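Long-range contact in glutaredoxin, CPYC type (Chlamydomonas reinhardtii, PDB 7NCV), which probably reduces glutathione-mixed disulfides as a thiol-disulfide oxidoreductase of the glutaredoxin family: residues 28-33 and 71-76. Residues are numbered along the deposited sequence; the frame is centred on the assembly and turned at random. Where two conformers were deposited one is given.
Sequences PYCVKA and SVPRVF
Cis-Pro-73 meets the start of helix 28-41 with CB, CG and CD leading, and following its ring shows how the thioredoxin fold sets this proline beside the CxxC motif. CB starts the ring 3.8 Å from Cys-30 SG, already over the helix backbone. CG, the next atom, comes closer, 3.5 Å from Tyr-29 O, and also meets the CB of Ala-33 at 4.0 Å. CD then closes the ring against the peptide between Tyr-29 and Cys-30, touching Tyr-29 CB at 3.7 Å, while the phenol turns away. The sulfur of Cys-30, anti to its own carbonyl carbon (chi1 -68°), sits over the cis peptide's face, nearly straight above Pro-73 N at 3.6 Å, and touches Val-72 CG2 at 3.7 Å. One turn on, Ala-33 CB rests on Val-75 CG2, so strand 74-77 continues the apolar seam. Replacing Pro-73 with an alanine would probably open a gap beside Tyr-29 and Ala-33 and disfavour the cis bond, disturbing the wall next to the thiol. No hydrogen bond crosses between the segments; van der Waals contact alone joins them here, which implies that the second cysteine of the CxxC motif, reduced in this crystal, has a largely apolar flank on this side.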
ATOM      1  N   PRO A  28     -10.287  -9.564  -0.242  1.00 18.01           N
ATOM      2  CA  PRO A  28      -9.672 -10.332   0.849  1.00 18.31           C
ATOM      3  C   PRO A  28      -8.164 -10.216   0.891  1.00 19.35           C
ATOM      4  O   PRO A  28      -7.581 -10.353   1.975  1.00 20.88           O
ATOM      5  CB  PRO A  28     -10.155 -11.761   0.588  1.00 21.83           C
ATOM      6  CG  PRO A  28     -10.378 -11.818  -0.906  1.00 21.19           C
ATOM      7  CD  PRO A  28     -10.933 -10.431  -1.256  1.00 20.83           C
ATOM      8  N   TYR A  29      -7.501  -9.930  -0.236  1.00 18.31           N
ATOM      9  CA  TYR A  29      -6.062  -9.749  -0.137  1.00 17.70           C
ATOM     10  C   TYR A  29      -5.723  -8.395   0.492  1.00 19.16           C
ATOM     11  O   TYR A  29      -4.699  -8.280   1.184  1.00 18.18           O
ATOM     12  CB  TYR A  29      -5.386  -9.913  -1.522  1.00 20.67           C
ATOM     13  CG  TYR A  29      -5.303 -11.376  -1.926  1.00 23.48           C
ATOM     14  CD1 TYR A  29      -4.279 -12.178  -1.433  1.00 22.67           C
ATOM     15  CD2 TYR A  29      -6.221 -11.929  -2.766  1.00 27.11           C
ATOM     16  CE1 TYR A  29      -4.171 -13.551  -1.780  1.00 27.40           C
ATOM     17  CE2 TYR A  29      -6.144 -13.309  -3.086  1.00 27.59           C
ATOM     18  CZ  TYR A  29      -5.107 -14.070  -2.592  1.00 33.86           C
ATOM     19  OH  TYR A  29      -4.987 -15.404  -2.927  1.00 33.41           O
ATOM     20  N   CYS A  30      -6.583  -7.395   0.310  1.00 18.24           N
ATOM     21  CA  CYS A  30      -6.388  -6.109   0.998  1.00 17.31           C
ATOM     22  C   CYS A  30      -6.526  -6.313   2.498  1.00 18.49           C
ATOM     23  O   CYS A  30      -5.738  -5.781   3.293  1.00 17.07           O
ATOM     24  CB  CYS A  30      -7.407  -5.098   0.496  1.00 18.84           C
ATOM     25  SG  CYS A  30      -7.165  -4.586  -1.236  1.00 21.08           S
ATOM     26  N   VAL A  31      -7.500  -7.142   2.913  1.00 17.24           N
ATOM     27  CA  VAL A  31      -7.662  -7.425   4.327  1.00 18.54           C
ATOM     28  C   VAL A  31      -6.432  -8.147   4.857  1.00 18.77           C
ATOM     29  O   VAL A  31      -5.982  -7.878   5.966  1.00 18.27           O
ATOM     30  CB  VAL A  31      -8.959  -8.232   4.582  1.00 18.68           C
ATOM     31  CG1 VAL A  31      -9.067  -8.613   6.083  1.00 20.62           C
ATOM     32  CG2 VAL A  31     -10.153  -7.428   4.129  1.00 18.33           C
ATOM     33  N   LYS A  32      -5.873  -9.092   4.090  1.00 17.41           N
ATOM     34  CA  LYS A  32      -4.675  -9.786   4.550  1.00 19.58           C
ATOM     35  C   LYS A  32      -3.559  -8.789   4.813  1.00 18.87           C
ATOM     36  O   LYS A  32      -2.872  -8.885   5.840  1.00 19.15           O
ATOM     37  CB  LYS A  32      -4.259 -10.788   3.475  1.00 22.15           C
ATOM     38  CG  LYS A  32      -3.146 -11.734   3.881  1.00 25.04           C
ATOM     39  CD  LYS A  32      -2.907 -12.814   2.803  1.00 27.55           C
ATOM     40  CE  LYS A  32      -4.053 -13.732   2.610  1.00 42.07           C
ATOM     41  NZ  LYS A  32      -3.542 -14.928   1.841  1.00 38.96           N
ATOM     42  N   ALA A  33      -3.396  -7.799   3.925  1.00 16.35           N
ATOM     43  CA  ALA A  33      -2.355  -6.800   4.145  1.00 16.95           C
ATOM     44  C   ALA A  33      -2.658  -5.925   5.342  1.00 17.50           C
ATOM     45  O   ALA A  33      -1.756  -5.644   6.139  1.00 17.38           O
ATOM     46  CB  ALA A  33      -2.238  -5.942   2.899  1.00 18.03           C
ATOM     47  N   SER A  71      -3.065  -4.996  -9.446  1.00 25.62           N
ATOM     48  CA  SER A  71      -4.032  -5.418  -8.457  1.00 23.33           C
ATOM     49  C   SER A  71      -3.859  -4.694  -7.123  1.00 22.87           C
ATOM     50  O   SER A  71      -2.741  -4.358  -6.689  1.00 25.57           O
ATOM     51  CB  SER A  71      -3.912  -6.921  -8.224  1.00 27.17           C
ATOM     52  OG  SER A  71      -2.600  -7.236  -7.734  1.00 28.52           O
ATOM     53  N   VAL A  72      -4.992  -4.465  -6.455  1.00 23.07           N
ATOM     54  CA  VAL A  72      -4.911  -4.081  -5.048  1.00 19.59           C
ATOM     55  C   VAL A  72      -4.795  -5.360  -4.202  1.00 18.98           C
ATOM     56  O   VAL A  72      -5.318  -6.435  -4.595  1.00 21.43           O
ATOM     57  CB  VAL A  72      -6.124  -3.253  -4.610  1.00 21.02           C
ATOM     58  CG1 VAL A  72      -6.058  -1.860  -5.275  1.00 23.86           C
ATOM     59  CG2 VAL A  72      -7.449  -4.005  -4.840  1.00 21.47           C
ATOM     60  N   PRO A  73      -4.155  -5.308  -3.038  1.00 17.13           N
ATOM     61  CA  PRO A  73      -3.529  -4.119  -2.462  1.00 17.37           C
ATOM     62  C   PRO A  73      -2.139  -3.867  -3.006  1.00 16.21           C
ATOM     63  O   PRO A  73      -1.453  -4.778  -3.531  1.00 18.24           O
ATOM     64  CB  PRO A  73      -3.386  -4.462  -0.964  1.00 16.33           C
ATOM     65  CG  PRO A  73      -3.200  -6.023  -0.957  1.00 18.22           C
ATOM     66  CD  PRO A  73      -4.013  -6.509  -2.142  1.00 17.96           C
ATOM     67  N   ARG A  74      -1.686  -2.629  -2.844  0.50 19.55           N
ATOM     68  CA  ARG A  74      -0.301  -2.219  -3.157  0.50 13.93           C
ATOM     69  C   ARG A  74       0.234  -1.492  -1.936  0.50 16.02           C
ATOM     70  O   ARG A  74      -0.253  -0.411  -1.588  0.50 28.14           O
ATOM     71  CB  ARG A  74      -0.248  -1.337  -4.418  0.50 17.94           C
ATOM     72  CG  ARG A  74      -0.765  -2.061  -5.687  0.50 22.14           C
ATOM     73  CD  ARG A  74       0.320  -2.987  -6.288  0.50 18.24           C
ATOM     74  NE  ARG A  74      -0.184  -4.185  -6.953  0.50 23.28           N
ATOM     75  CZ  ARG A  74       0.578  -4.988  -7.694  0.50 23.57           C
ATOM     76  NH1 ARG A  74       0.082  -6.075  -8.308  0.50 23.54           N
ATOM     77  NH2 ARG A  74       1.863  -4.738  -7.754  0.50 18.47           N
ATOM     78  N   VAL A  75       1.152  -2.132  -1.222  1.00 16.81           N
ATOM     79  CA  VAL A  75       1.647  -1.658   0.072  1.00 15.96           C
ATOM     80  C   VAL A  75       3.003  -1.012  -0.114  1.00 17.30           C
ATOM     81  O   VAL A  75       3.909  -1.600  -0.751  1.00 18.33           O
ATOM     82  CB  VAL A  75       1.771  -2.838   1.053  1.00 16.52           C
ATOM     83  CG1 VAL A  75       2.348  -2.385   2.367  1.00 18.10           C
ATOM     84  CG2 VAL A  75       0.406  -3.514   1.263  1.00 18.22           C
ATOM     85  N   PHE A  76       3.156   0.192   0.451  1.00 17.12           N
ATOM     86  CA  PHE A  76       4.436   0.902   0.430  1.00 16.98           C
ATOM     87  C   PHE A  76       4.870   1.246   1.842  1.00 17.14           C
ATOM     88  O   PHE A  76       4.038   1.641   2.674  1.00 16.42           O
ATOM     89  CB  PHE A  76       4.320   2.219  -0.367  1.00 17.71           C
ATOM     90  CG  PHE A  76       3.890   2.038  -1.816  1.00 17.43           C
ATOM     91  CD1 PHE A  76       2.527   1.837  -2.145  1.00 17.16           C
ATOM     92  CD2 PHE A  76       4.830   2.183  -2.835  1.00 20.90           C
ATOM     93  CE1 PHE A  76       2.127   1.745  -3.491  1.00 19.35           C
ATOM     94  CE2 PHE A  76       4.461   2.114  -4.153  1.00 21.93           C
ATOM     95  CZ  PHE A  76       3.108   1.878  -4.493  1.00 22.11           C
TER